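Local coordinates for fatty acid metabolism regulator protein (Bacillus subtilis, PDB 1VI0) that represses transcription of fatty acid transport and beta-oxidation genes as a homodimer whose binding to DNA is inhibited by long-chain fatty acyl-CoA, at residues H100-R111 against D163-Q174; F67-I75 against L87-L95. All coordinates share one frame; numbering follows the deposited sequence.

Read from the N terminus, the chain leaves its TetR-type DNA-binding region through helix 52-75, whose C-terminal end enters contact 2 (67-75 against 87-95). That contact closes a short loop of 11 residues and pairs two successive helices. Helix 81-97 then leads directly into helix 100-109, which opens contact 1 (100-111 against 163-174); 51 residues, mostly helical, pass before helix 151-171 returns to close it. The two contacts therefore lie in series, neither enclosing nor crossing the other, with centres about 18 Å apart. They meet where Phe93 and His92 pack on Val166, and each contributes residues to the dodecyl-CoA pocket of the ligand-binding domain.

Contact 1 (H100-R111 against D163-Q174); sequences HNLAIVTQLELR and DETVTTWVMNDQ. With DCC (dodecyl-coa), chain C.
Arg111 and Asp163 meet end-on in a salt bridge: NH1 of Arg111 lies 2.7 Å from OD2 of Asp163, and NH2 binds OD1 at the same length, nearly straight. Both oxygens use their syn lone pairs, and guanidinium and carboxylate are nearly coplanar. One guanidinium face is turned to the thioester group of dodecyl-CoA, whose OA1 comes within 3.0 Å of Arg111 CD. A leucine in place of Arg111 would probably leave the Asp163 carboxylate without its charge partner and Thr106 O without its side-chain donors.

Next to this pair, Gln107 sits as a knob among Asp163, Val166, Thr167 and Val170. Its NE2 donates to Asp163 OD1 at 2.9 Å, approaching from above the carboxylate plane, and to Thr167 OG1; OD1 thus accepts from both Gln107 and Arg111. The bend at chi2 (-45°) lays the amide carbon against Val166 CG1, 3.5 Å from CD. A water donates to both Gln107 OE1 and Asp163 OD1.

These groups belong to the ligand-binding domain of a TetR-family regulator, where helix 100-109 and the 163-171 portion of helix 151-171 cross at -116° with axes 9.8 Å apart. Arg111, Asp163 and Thr106 belong to the acyl-CoA pocket.

Behind the first shell, Arg111 NE and NH2 both grip Thr106 O side-on, which fixes the guanidinium's rotation. Ala103 CB packs on Trp169 CZ3 at 3.8 Å. At the far end a Schellman motif, with Asp173 at positive phi, finishes helix 151-171 and presents Gln174. The Gln174 amide stacks over one face of the His100 imidazole, planes 27° apart, while its NE2 donates to His100 O at 3.3 Å. Glu164, on the same helix as Asp163, forms a salt bridge to Arg111 of the second subunit.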
loop_
_atom_site.group_PDB
_atom_site.type_symbol
_atom_site.label_atom_id
_atom_site.label_comp_id
_atom_site.label_asym_id
_atom_site.label_seq_id
_atom_site.Cartn_x
_atom_site.Cartn_y
_atom_site.Cartn_z
ATOM N N HIS A 100 -4.657 1.625 -18.150
ATOM C CA HIS A 100 -4.396 2.822 -17.372
ATOM C C HIS A 100 -5.453 3.039 -16.267
ATOM O O HIS A 100 -5.105 3.269 -15.111
ATOM C CB HIS A 100 -4.396 4.024 -18.317
ATOM C CG HIS A 100 -4.023 5.343 -17.781
ATOM N ND1 HIS A 100 -4.985 6.214 -17.248
ATOM C CD2 HIS A 100 -2.852 6.019 -17.705
ATOM C CE1 HIS A 100 -4.382 7.331 -16.865
ATOM N NE2 HIS A 100 -3.094 7.233 -17.131
ATOM N N ASN A 101 -6.723 2.946 -16.688
ATOM C CA ASN A 101 -7.814 3.233 -15.705
ATOM C C ASN A 101 -7.892 2.152 -14.661
ATOM O O ASN A 101 -8.017 2.451 -13.464
ATOM C CB ASN A 101 -9.105 3.424 -16.481
ATOM C CG ASN A 101 -9.140 4.767 -17.213
ATOM O OD1 ASN A 101 -8.487 5.740 -16.835
ATOM N ND2 ASN A 101 -9.999 4.833 -18.211
ATOM N N LEU A 102 -7.740 0.886 -15.068
ATOM C CA LEU A 102 -7.730 -0.142 -14.037
ATOM C C LEU A 102 -6.624 0.111 -13.023
ATOM O O LEU A 102 -6.860 -0.139 -11.827
ATOM C CB LEU A 102 -7.560 -1.513 -14.714
ATOM C CG LEU A 102 -7.597 -2.696 -13.735
ATOM C CD1 LEU A 102 -8.904 -2.682 -12.934
ATOM C CD2 LEU A 102 -7.438 -4.022 -14.443
ATOM N N ALA A 103 -5.409 0.484 -13.434
ATOM C CA ALA A 103 -4.327 0.765 -12.498
ATOM C C ALA A 103 -4.656 1.882 -11.528
ATOM O O ALA A 103 -4.291 1.818 -10.349
ATOM C CB ALA A 103 -3.051 1.116 -13.276
ATOM N N ILE A 104 -5.386 2.913 -11.962
ATOM C CA ILE A 104 -5.790 4.022 -11.079
ATOM C C ILE A 104 -6.813 3.446 -10.071
ATOM O O ILE A 104 -6.729 3.680 -8.873
ATOM C CB ILE A 104 -6.383 5.192 -11.848
ATOM C CG1 ILE A 104 -5.270 6.016 -12.532
ATOM C CG2 ILE A 104 -7.135 6.139 -10.855
ATOM C CD1 ILE A 104 -5.780 7.008 -13.560
ATOM N N VAL A 105 -7.662 2.571 -10.585
ATOM C CA VAL A 105 -8.663 1.922 -9.708
ATOM C C VAL A 105 -7.983 1.067 -8.654
ATOM O O VAL A 105 -8.199 1.286 -7.454
ATOM C CB VAL A 105 -9.719 1.184 -10.493
ATOM C CG1 VAL A 105 -10.578 0.268 -9.566
ATOM C CG2 VAL A 105 -10.662 2.102 -11.275
ATOM N N THR A 106 -7.031 0.188 -9.027
ATOM C CA THR A 106 -6.375 -0.711 -8.121
ATOM C C THR A 106 -5.456 -0.002 -7.145
ATOM O O THR A 106 -5.421 -0.400 -5.981
ATOM C CB THR A 106 -5.645 -1.879 -8.802
ATOM O OG1 THR A 106 -4.572 -1.318 -9.597
ATOM C CG2 THR A 106 -6.570 -2.685 -9.727
ATOM N N GLN A 107 -4.704 1.033 -7.571
ATOM C CA GLN A 107 -3.752 1.684 -6.725
ATOM C C GLN A 107 -4.288 2.825 -5.877
ATOM O O GLN A 107 -3.693 3.164 -4.834
ATOM C CB GLN A 107 -2.552 2.182 -7.543
ATOM C CG GLN A 107 -1.888 1.058 -8.317
ATOM C CD GLN A 107 -1.656 -0.223 -7.562
ATOM O OE1 GLN A 107 -2.336 -1.211 -7.816
ATOM N NE2 GLN A 107 -0.699 -0.300 -6.656
ATOM N N LEU A 108 -5.414 3.380 -6.328
ATOM C CA LEU A 108 -6.009 4.500 -5.638
ATOM C C LEU A 108 -7.452 4.258 -5.232
ATOM O O LEU A 108 -7.725 4.252 -4.009
ATOM C CB LEU A 108 -5.961 5.763 -6.519
ATOM C CG LEU A 108 -4.861 6.785 -6.323
ATOM C CD1 LEU A 108 -3.668 6.320 -5.543
ATOM C CD2 LEU A 108 -4.416 7.358 -7.697
ATOM N N GLU A 109 -8.343 4.020 -6.184
ATOM C CA GLU A 109 -9.779 3.956 -5.871
ATOM C C GLU A 109 -10.272 2.819 -5.043
ATOM O O GLU A 109 -11.269 2.948 -4.305
ATOM C CB GLU A 109 -10.583 4.143 -7.171
ATOM C CG GLU A 109 -10.188 5.441 -7.899
ATOM C CD GLU A 109 -10.414 6.686 -7.086
ATOM O OE1 GLU A 109 -11.253 6.692 -6.123
ATOM O OE2 GLU A 109 -9.749 7.692 -7.364
ATOM N N LEU A 110 -9.704 1.632 -5.089
ATOM C CA LEU A 110 -10.098 0.517 -4.267
ATOM C C LEU A 110 -9.576 0.640 -2.851
ATOM O O LEU A 110 -9.971 -0.184 -1.995
ATOM C CB LEU A 110 -9.583 -0.788 -4.897
ATOM C CG LEU A 110 -10.536 -1.521 -5.817
ATOM C CD1 LEU A 110 -9.809 -2.560 -6.676
ATOM C CD2 LEU A 110 -11.691 -2.142 -5.073
ATOM N N ARG A 111 -8.746 1.604 -2.510
ATOM C CA ARG A 111 -8.106 1.747 -1.217
ATOM C C ARG A 111 -8.975 2.548 -0.232
ATOM O O ARG A 111 -8.530 3.583 0.287
ATOM C CB ARG A 111 -6.740 2.439 -1.369
ATOM C CG ARG A 111 -5.888 1.912 -2.525
ATOM C CD ARG A 111 -4.826 0.914 -2.136
ATOM N NE ARG A 111 -4.374 0.107 -3.269
ATOM C CZ ARG A 111 -3.227 -0.524 -3.404
ATOM N NH1 ARG A 111 -2.302 -0.468 -2.450
ATOM N NH2 ARG A 111 -2.985 -1.253 -4.491
ATOM N N ASP A 163 3.257 -4.289 -5.239
ATOM C CA ASP A 163 2.254 -3.286 -5.152
ATOM C C ASP A 163 2.826 -1.867 -5.030
ATOM O O ASP A 163 2.369 -0.984 -5.823
ATOM C CB ASP A 163 1.351 -3.556 -3.918
ATOM C CG ASP A 163 0.185 -2.606 -3.860
ATOM O OD1 ASP A 163 -0.620 -2.579 -4.853
ATOM O OD2 ASP A 163 -0.073 -1.995 -2.784
ATOM N N GLU A 164 3.941 -1.724 -4.313
ATOM C CA GLU A 164 4.504 -0.332 -4.172
ATOM C C GLU A 164 5.201 0.029 -5.497
ATOM O O GLU A 164 5.228 1.241 -5.827
ATOM C CB GLU A 164 5.478 -0.280 -3.007
ATOM C CG GLU A 164 6.200 1.051 -2.852
ATOM C CD GLU A 164 5.235 2.198 -2.531
ATOM O OE1 GLU A 164 4.113 1.963 -2.087
ATOM O OE2 GLU A 164 5.682 3.346 -2.803
ATOM N N THR A 165 5.746 -0.976 -6.159
ATOM C CA THR A 165 6.343 -0.679 -7.498
ATOM C C THR A 165 5.292 -0.146 -8.436
ATOM O O THR A 165 5.480 0.905 -9.134
ATOM C CB THR A 165 7.127 -1.890 -8.041
ATOM O OG1 THR A 165 8.144 -2.270 -7.116
ATOM C CG2 THR A 165 7.838 -1.394 -9.329
ATOM N N VAL A 166 4.070 -0.703 -8.414
ATOM C CA VAL A 166 2.968 -0.248 -9.241
ATOM C C VAL A 166 2.548 1.140 -8.757
ATOM O O VAL A 166 2.346 2.064 -9.543
ATOM C CB VAL A 166 1.804 -1.248 -9.223
ATOM C CG1 VAL A 166 0.710 -0.687 -10.164
ATOM C CG2 VAL A 166 2.240 -2.611 -9.795
ATOM N N THR A 167 2.359 1.337 -7.472
ATOM C CA THR A 167 1.941 2.673 -6.954
ATOM C C THR A 167 2.915 3.766 -7.338
ATOM O O THR A 167 2.498 4.847 -7.827
ATOM C CB THR A 167 1.799 2.536 -5.430
ATOM O OG1 THR A 167 0.633 1.759 -5.161
ATOM C CG2 THR A 167 1.625 3.927 -4.797
ATOM N N THR A 168 4.195 3.533 -7.292
ATOM C CA THR A 168 5.212 4.523 -7.657
ATOM C C THR A 168 5.052 4.866 -9.123
ATOM O O THR A 168 4.975 6.071 -9.466
ATOM C CB THR A 168 6.591 4.022 -7.247
ATOM O OG1 THR A 168 6.676 3.966 -5.791
ATOM C CG2 THR A 168 7.673 4.961 -7.754
ATOM N N TRP A 169 4.869 3.875 -9.979
ATOM C CA TRP A 169 4.608 4.126 -11.420
ATOM C C TRP A 169 3.306 4.852 -11.664
ATOM O O TRP A 169 3.245 5.881 -12.393
ATOM C CB TRP A 169 4.630 2.754 -12.050
ATOM C CG TRP A 169 4.105 2.656 -13.415
ATOM C CD1 TRP A 169 4.768 2.956 -14.575
ATOM C CD2 TRP A 169 2.846 2.132 -13.817
ATOM N NE1 TRP A 169 4.016 2.669 -15.654
ATOM C CE2 TRP A 169 2.805 2.127 -15.207
ATOM C CE3 TRP A 169 1.749 1.573 -13.073
ATOM C CZ2 TRP A 169 1.712 1.684 -15.928
ATOM C CZ3 TRP A 169 0.684 1.150 -13.795
ATOM C CH2 TRP A 169 0.646 1.176 -15.207
ATOM N N VAL A 170 2.245 4.503 -10.895
ATOM C CA VAL A 170 0.992 5.311 -11.029
ATOM C C VAL A 170 1.198 6.722 -10.597
ATOM O O VAL A 170 0.710 7.692 -11.273
ATOM C CB VAL A 170 -0.140 4.621 -10.253
ATOM C CG1 VAL A 170 -1.284 5.644 -10.014
ATOM C CG2 VAL A 170 -0.679 3.408 -10.924
HETATM N N MSE A 171 1.950 6.987 -9.546
HETATM C CA MSE A 171 2.252 8.303 -9.043
HETATM C C MSE A 171 3.039 9.155 -10.030
HETATM O O MSE A 171 2.867 10.393 -10.038
HETATM C CB MSE A 171 2.962 8.252 -7.687
HETATM C CG MSE A 171 2.333 9.290 -6.733
HETATM SE SE MSE A 171 0.614 8.604 -6.138
HETATM C CE MSE A 171 1.230 7.833 -4.485
ATOM N N ASN A 172 3.786 8.521 -10.921
ATOM C CA ASN A 172 4.500 9.179 -12.003
ATOM C C ASN A 172 3.761 9.153 -13.304
ATOM O O ASN A 172 4.297 8.961 -14.409
ATOM C CB ASN A 172 5.913 8.549 -12.103
ATOM C CG ASN A 172 6.742 8.982 -10.934
ATOM O OD1 ASN A 172 7.316 10.102 -10.955
ATOM N ND2 ASN A 172 6.848 8.163 -9.891
ATOM N N ASP A 173 2.422 9.080 -13.245
ATOM C CA ASP A 173 1.530 9.101 -14.364
ATOM C C ASP A 173 1.699 7.988 -15.354
ATOM O O ASP A 173 1.505 8.076 -16.556
ATOM C CB ASP A 173 1.757 10.491 -15.081
ATOM C CG ASP A 173 0.984 11.565 -14.304
ATOM O OD1 ASP A 173 1.597 12.277 -13.479
ATOM O OD2 ASP A 173 -0.235 11.674 -14.556
ATOM N N GLN A 174 2.208 6.829 -14.872
ATOM C CA GLN A 174 2.443 5.640 -15.623
ATOM C C GLN A 174 3.312 5.941 -16.867
ATOM O O GLN A 174 3.161 5.291 -17.863
ATOM C CB GLN A 174 1.123 4.984 -16.077
ATOM C CG GLN A 174 0.143 4.774 -14.919
ATOM C CD GLN A 174 -1.231 4.309 -15.323
ATOM O OE1 GLN A 174 -1.442 3.507 -16.249
ATOM N NE2 GLN A 174 -2.264 4.773 -14.601
HETATM C C2 DCC C . 2.024 -12.731 12.565
HETATM C C4 DCC C . 0.186 -12.460 11.302
HETATM C C5 DCC C . 0.887 -11.911 10.253
HETATM C C6 DCC C . 2.273 -11.756 10.479
HETATM C C8 DCC C . -1.134 -11.989 9.634
HETATM C C10 DCC C . -5.369 -7.574 -9.559
HETATM C C11 DCC C . -6.114 -7.058 -10.803
HETATM C C12 DCC C . -7.613 -6.873 -10.587
HETATM N N9 DCC C . -1.122 -12.491 10.913
HETATM N N7 DCC C . 0.041 -11.596 9.209
HETATM N N3 DCC C . 0.696 -12.906 12.470
HETATM N N1 DCC C . 2.837 -12.218 11.616
HETATM N N6 DCC C . 3.055 -11.197 9.555
HETATM C "C1'" DCC C . -2.240 -13.137 11.693
HETATM C "C2'" DCC C . -3.585 -12.382 11.602
HETATM O "O2'" DCC C . -3.661 -11.557 12.795
HETATM C "C3'" DCC C . -4.601 -13.558 11.781
HETATM O "O3'" DCC C . -4.518 -14.016 13.177
HETATM C "C4'" DCC C . -3.880 -14.651 10.896
HETATM O "O4'" DCC C . -2.484 -14.361 10.982
HETATM C "C5'" DCC C . -4.437 -14.665 9.491
HETATM O "O5'" DCC C . -4.468 -13.348 8.867
HETATM P P1 DCC C . -3.942 -13.075 7.389
HETATM O O11 DCC C . -4.161 -11.678 7.082
HETATM O O12 DCC C . -2.497 -13.659 7.274
HETATM O O6 DCC C . -4.776 -14.025 6.488
HETATM P P2 DCC C . -6.232 -13.632 6.313
HETATM O O21 DCC C . -6.718 -14.458 5.146
HETATM O O22 DCC C . -6.918 -13.707 7.609
HETATM O O7 DCC C . -6.336 -12.093 5.809
HETATM C CPA DCC C . -6.173 -11.839 4.342
HETATM C CPB DCC C . -6.293 -10.312 4.066
HETATM C CP8 DCC C . -5.467 -9.531 5.105
HETATM C CP7 DCC C . -7.762 -9.947 4.246
HETATM C CP9 DCC C . -5.971 -9.952 2.661
HETATM O OP3 DCC C . -4.168 -10.014 5.202
HETATM C CP6 DCC C . -5.452 -8.036 4.856
HETATM O OP2 DCC C . -6.492 -7.394 4.929
HETATM N NP2 DCC C . -4.268 -7.554 4.598
HETATM C CP5 DCC C . -4.085 -6.077 4.284
HETATM C CP4 DCC C . -4.016 -6.024 2.708
HETATM C CP3 DCC C . -4.064 -4.563 2.227
HETATM O OP1 DCC C . -5.028 -3.854 2.512
HETATM N NP1 DCC C . -3.028 -4.157 1.569
HETATM C CP2 DCC C . -2.824 -2.794 1.032
HETATM C CP1 DCC C . -2.833 -3.008 -0.453
HETATM S S DCC C . -4.177 -3.996 -1.149
HETATM P P3 DCC C . -5.720 -14.436 14.159
HETATM O O31 DCC C . -6.839 -13.523 13.925
HETATM O O32 DCC C . -6.104 -15.828 13.879
HETATM O O33 DCC C . -5.081 -14.287 15.513
HETATM C CA1 DCC C . -5.464 -2.735 -1.324
HETATM C CA2 DCC C . -6.577 -3.149 -2.338
HETATM O OA1 DCC C . -5.409 -1.665 -0.760
HETATM C CA3 DCC C . -6.157 -2.913 -3.801
HETATM C CA4 DCC C . -6.156 -4.059 -4.744
HETATM C CA5 DCC C . -4.786 -4.603 -5.080
HETATM C CA6 DCC C . -4.627 -5.068 -6.517
HETATM C CA7 DCC C . -4.520 -6.563 -6.712
HETATM C CA8 DCC C . -3.641 -7.079 -7.795
HETATM C CA9 DCC C . -4.084 -6.795 -9.233
HETATM O O HOH W 1 -1.016 -3.524 -7.498
HETATM O O HOH W 2 -1.351 3.009 -3.314
#

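Contact 2 (F67-I75 against L87-L95); sequences FIERMEEDI and LVISKHFSL
Phe67 meets Lys91 and His92, Met71 meets Val88 and Lys91, and Asp74 meets Leu87, in a contact carried by packing with 391 Å² buried in total. The aromatic part comes first. The Phe67 ring directs its edge at the backbone of the facing helix, CE1 lying 3.9 Å from Lys91 C, which is near the ring plane, while CZ approaches CB of His92 to 4.1 Å. With CG opposite the backbone N (chi1 -177°), the ring reaches across between the helices, where CD1 also meets Leu95 CG at 4.4 Å. Met71 CG of its own helix covers one ring face.

Among the aliphatic contacts, the selenomethionine Met71 bends at chi2 and chi3, laying SE 4.0 Å from both Lys91 CB and Val88 CA. Leu87 reaches back with CD2, which touches Asp74 CB at 3.4 Å and also packs on Ile75 CG2.

Charge plays a looser part. Asp74 OD2 lies 4.1 Å from Lys91 CD, but the ammonium NZ of Lys91 stays 6.1 Å from that oxygen, so the two opposite charges are not in direct contact.

The 67-75 portion of helix 52-75 and the 87-95 portion of helix 81-97 run roughly antiparallel, at 147° with axes 10.8 Å apart, as a helical hairpin in the ligand-binding domain. Leu95 and His92 line the dodecyl-CoA pocket. Tyr128 of helix 115-141 hydrogen-bonds His92 ND1 and meets the Phe67 ring edge-to-face, while Ile89 and Phe93 turn to helices 151-171 and 182-191.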
loop_
_atom_site.group_PDB
_atom_site.type_symbol
_atom_site.label_atom_id
_atom_site.label_comp_id
_atom_site.label_asym_id
_atom_site.label_seq_id
_atom_site.Cartn_x
_atom_site.Cartn_y
_atom_site.Cartn_z
ATOM N N PHE A 67 -7.661 -12.753 -13.370
ATOM C CA PHE A 67 -6.222 -12.772 -13.064
ATOM C C PHE A 67 -5.792 -14.038 -12.414
ATOM O O PHE A 67 -4.784 -14.670 -12.820
ATOM C CB PHE A 67 -5.880 -11.528 -12.226
ATOM C CG PHE A 67 -4.420 -11.417 -11.930
ATOM C CD1 PHE A 67 -3.509 -11.092 -12.934
ATOM C CD2 PHE A 67 -3.939 -11.671 -10.655
ATOM C CE1 PHE A 67 -2.156 -11.018 -12.641
ATOM C CE2 PHE A 67 -2.592 -11.588 -10.361
ATOM C CZ PHE A 67 -1.691 -11.281 -11.364
ATOM N N ILE A 68 -6.522 -14.540 -11.422
ATOM C CA ILE A 68 -6.156 -15.775 -10.741
ATOM C C ILE A 68 -6.306 -16.999 -11.613
ATOM O O ILE A 68 -5.421 -17.860 -11.579
ATOM C CB ILE A 68 -6.952 -15.934 -9.446
ATOM C CG1 ILE A 68 -6.591 -14.805 -8.464
ATOM C CG2 ILE A 68 -6.713 -17.285 -8.801
ATOM C CD1 ILE A 68 -5.115 -14.683 -8.209
ATOM N N GLU A 69 -7.312 -17.040 -12.492
ATOM C CA GLU A 69 -7.454 -18.263 -13.331
ATOM C C GLU A 69 -6.297 -18.342 -14.312
ATOM O O GLU A 69 -5.637 -19.414 -14.381
ATOM C CB GLU A 69 -8.796 -18.427 -13.919
ATOM C CG GLU A 69 -9.615 -17.268 -14.376
ATOM C CD GLU A 69 -11.114 -17.561 -14.343
ATOM O OE1 GLU A 69 -11.882 -16.809 -14.985
ATOM O OE2 GLU A 69 -11.520 -18.535 -13.670
ATOM N N ARG A 70 -5.922 -17.208 -14.890
ATOM C CA ARG A 70 -4.745 -17.164 -15.753
ATOM C C ARG A 70 -3.480 -17.561 -14.976
ATOM O O ARG A 70 -2.610 -18.200 -15.552
ATOM C CB ARG A 70 -4.508 -15.745 -16.311
ATOM C CG ARG A 70 -5.751 -15.171 -16.964
ATOM C CD ARG A 70 -6.081 -15.910 -18.247
ATOM N NE ARG A 70 -6.615 -17.233 -18.047
ATOM C CZ ARG A 70 -7.811 -17.598 -17.642
ATOM N NH1 ARG A 70 -8.742 -16.680 -17.374
ATOM N NH2 ARG A 70 -8.080 -18.892 -17.455
HETATM N N MSE A 71 -3.322 -17.065 -13.747
HETATM C CA MSE A 71 -2.120 -17.381 -12.981
HETATM C C MSE A 71 -1.996 -18.885 -12.778
HETATM O O MSE A 71 -0.984 -19.501 -13.113
HETATM C CB MSE A 71 -2.133 -16.699 -11.611
HETATM C CG MSE A 71 -1.816 -15.214 -11.650
HETATM SE SE MSE A 71 -0.085 -14.942 -12.457
HETATM C CE MSE A 71 0.872 -16.323 -11.582
ATOM N N GLU A 72 -3.077 -19.500 -12.283
ATOM C CA GLU A 72 -3.009 -20.945 -12.027
ATOM C C GLU A 72 -2.632 -21.672 -13.305
ATOM O O GLU A 72 -1.847 -22.612 -13.307
ATOM C CB GLU A 72 -4.317 -21.465 -11.457
ATOM C CG GLU A 72 -4.481 -21.224 -9.955
ATOM C CD GLU A 72 -3.236 -21.582 -9.174
ATOM O OE1 GLU A 72 -2.381 -20.679 -9.048
ATOM O OE2 GLU A 72 -3.060 -22.734 -8.730
ATOM N N GLU A 73 -3.228 -21.224 -14.410
ATOM C CA GLU A 73 -2.936 -21.790 -15.714
ATOM C C GLU A 73 -1.469 -21.695 -16.087
ATOM O O GLU A 73 -0.835 -22.699 -16.433
ATOM C CB GLU A 73 -3.792 -21.047 -16.755
ATOM C CG GLU A 73 -3.203 -21.135 -18.172
ATOM C CD GLU A 73 -4.250 -20.732 -19.187
ATOM O OE1 GLU A 73 -4.955 -19.708 -18.951
ATOM O OE2 GLU A 73 -4.467 -21.474 -20.166
ATOM N N ASP A 74 -0.860 -20.524 -15.975
ATOM C CA ASP A 74 0.535 -20.372 -16.354
ATOM C C ASP A 74 1.573 -20.943 -15.420
ATOM O O ASP A 74 2.647 -21.345 -15.911
ATOM C CB ASP A 74 0.849 -18.869 -16.530
ATOM C CG ASP A 74 -0.011 -18.270 -17.634
ATOM O OD1 ASP A 74 -0.614 -19.076 -18.386
ATOM O OD2 ASP A 74 -0.067 -17.036 -17.715
ATOM N N ILE A 75 1.373 -20.910 -14.106
ATOM C CA ILE A 75 2.412 -21.320 -13.174
ATOM C C ILE A 75 2.623 -22.791 -12.987
ATOM O O ILE A 75 3.729 -23.194 -12.543
ATOM C CB ILE A 75 2.288 -20.651 -11.794
ATOM C CG1 ILE A 75 1.016 -21.104 -11.089
ATOM C CG2 ILE A 75 2.341 -19.139 -11.949
ATOM C CD1 ILE A 75 0.889 -20.452 -9.699
ATOM N N LEU A 87 6.756 -15.094 -13.087
ATOM C CA LEU A 87 5.507 -15.069 -13.840
ATOM C C LEU A 87 4.486 -14.182 -13.135
ATOM O O LEU A 87 3.878 -13.305 -13.799
ATOM C CB LEU A 87 5.006 -16.476 -14.084
ATOM C CG LEU A 87 4.079 -16.602 -15.321
ATOM C CD1 LEU A 87 4.634 -15.774 -16.475
ATOM C CD2 LEU A 87 4.037 -18.071 -15.718
ATOM N N VAL A 88 4.337 -14.376 -11.827
ATOM C CA VAL A 88 3.430 -13.522 -11.078
ATOM C C VAL A 88 3.795 -12.059 -11.250
ATOM O O VAL A 88 2.877 -11.284 -11.550
ATOM C CB VAL A 88 3.469 -13.849 -9.544
ATOM C CG1 VAL A 88 2.628 -12.842 -8.835
ATOM C CG2 VAL A 88 2.872 -15.265 -9.376
ATOM N N ILE A 89 5.039 -11.674 -11.052
ATOM C CA ILE A 89 5.414 -10.261 -11.172
ATOM C C ILE A 89 5.120 -9.710 -12.569
ATOM O O ILE A 89 4.546 -8.648 -12.766
ATOM C CB ILE A 89 6.851 -10.012 -10.736
ATOM C CG1 ILE A 89 7.066 -10.542 -9.272
ATOM C CG2 ILE A 89 7.261 -8.578 -10.859
ATOM C CD1 ILE A 89 8.500 -10.621 -8.895
ATOM N N SER A 90 5.626 -10.456 -13.571
ATOM C CA SER A 90 5.440 -9.942 -14.946
ATOM C C SER A 90 3.977 -9.903 -15.340
ATOM O O SER A 90 3.543 -8.900 -15.940
ATOM C CB SER A 90 6.296 -10.790 -15.882
ATOM O OG SER A 90 5.791 -12.074 -16.050
ATOM N N LYS A 91 3.152 -10.865 -14.886
ATOM C CA LYS A 91 1.748 -10.862 -15.214
ATOM C C LYS A 91 1.000 -9.741 -14.467
ATOM O O LYS A 91 0.157 -9.089 -15.110
ATOM C CB LYS A 91 1.099 -12.221 -15.116
ATOM C CG LYS A 91 1.777 -13.239 -16.056
ATOM C CD LYS A 91 1.141 -13.139 -17.438
ATOM C CE LYS A 91 2.186 -13.076 -18.539
ATOM N NZ LYS A 91 2.859 -11.729 -18.583
ATOM N N HIS A 92 1.385 -9.508 -13.244
ATOM C CA HIS A 92 0.758 -8.408 -12.450
ATOM C C HIS A 92 1.040 -7.066 -13.144
ATOM O O HIS A 92 0.157 -6.259 -13.448
ATOM C CB HIS A 92 1.238 -8.478 -11.032
ATOM C CG HIS A 92 0.673 -7.526 -10.018
ATOM N ND1 HIS A 92 0.407 -7.875 -8.699
ATOM C CD2 HIS A 92 0.401 -6.218 -10.115
ATOM C CE1 HIS A 92 0.021 -6.773 -8.048
ATOM N NE2 HIS A 92 -0.019 -5.741 -8.906
ATOM N N PHE A 93 2.314 -6.810 -13.447
ATOM C CA PHE A 93 2.741 -5.551 -14.081
ATOM C C PHE A 93 2.084 -5.381 -15.450
ATOM O O PHE A 93 1.530 -4.301 -15.700
ATOM C CB PHE A 93 4.294 -5.597 -14.209
ATOM C CG PHE A 93 5.021 -5.357 -12.915
ATOM C CD1 PHE A 93 4.388 -5.101 -11.692
ATOM C CD2 PHE A 93 6.416 -5.179 -12.952
ATOM C CE1 PHE A 93 5.136 -4.807 -10.585
ATOM C CE2 PHE A 93 7.148 -4.885 -11.821
ATOM C CZ PHE A 93 6.485 -4.680 -10.602
ATOM N N SER A 94 2.044 -6.452 -16.245
ATOM C CA SER A 94 1.472 -6.417 -17.571
ATOM C C SER A 94 -0.011 -6.071 -17.591
ATOM O O SER A 94 -0.498 -5.305 -18.441
ATOM C CB SER A 94 1.697 -7.726 -18.360
ATOM O OG SER A 94 3.107 -7.838 -18.624
ATOM N N LEU A 95 -0.794 -6.683 -16.754
ATOM C CA LEU A 95 -2.232 -6.401 -16.626
ATOM C C LEU A 95 -2.476 -4.920 -16.386
ATOM O O LEU A 95 -3.182 -4.275 -17.191
ATOM C CB LEU A 95 -2.722 -7.220 -15.432
ATOM C CG LEU A 95 -4.219 -7.454 -15.218
ATOM C CD1 LEU A 95 -4.689 -6.892 -13.899
ATOM C CD2 LEU A 95 -5.081 -7.000 -16.374
#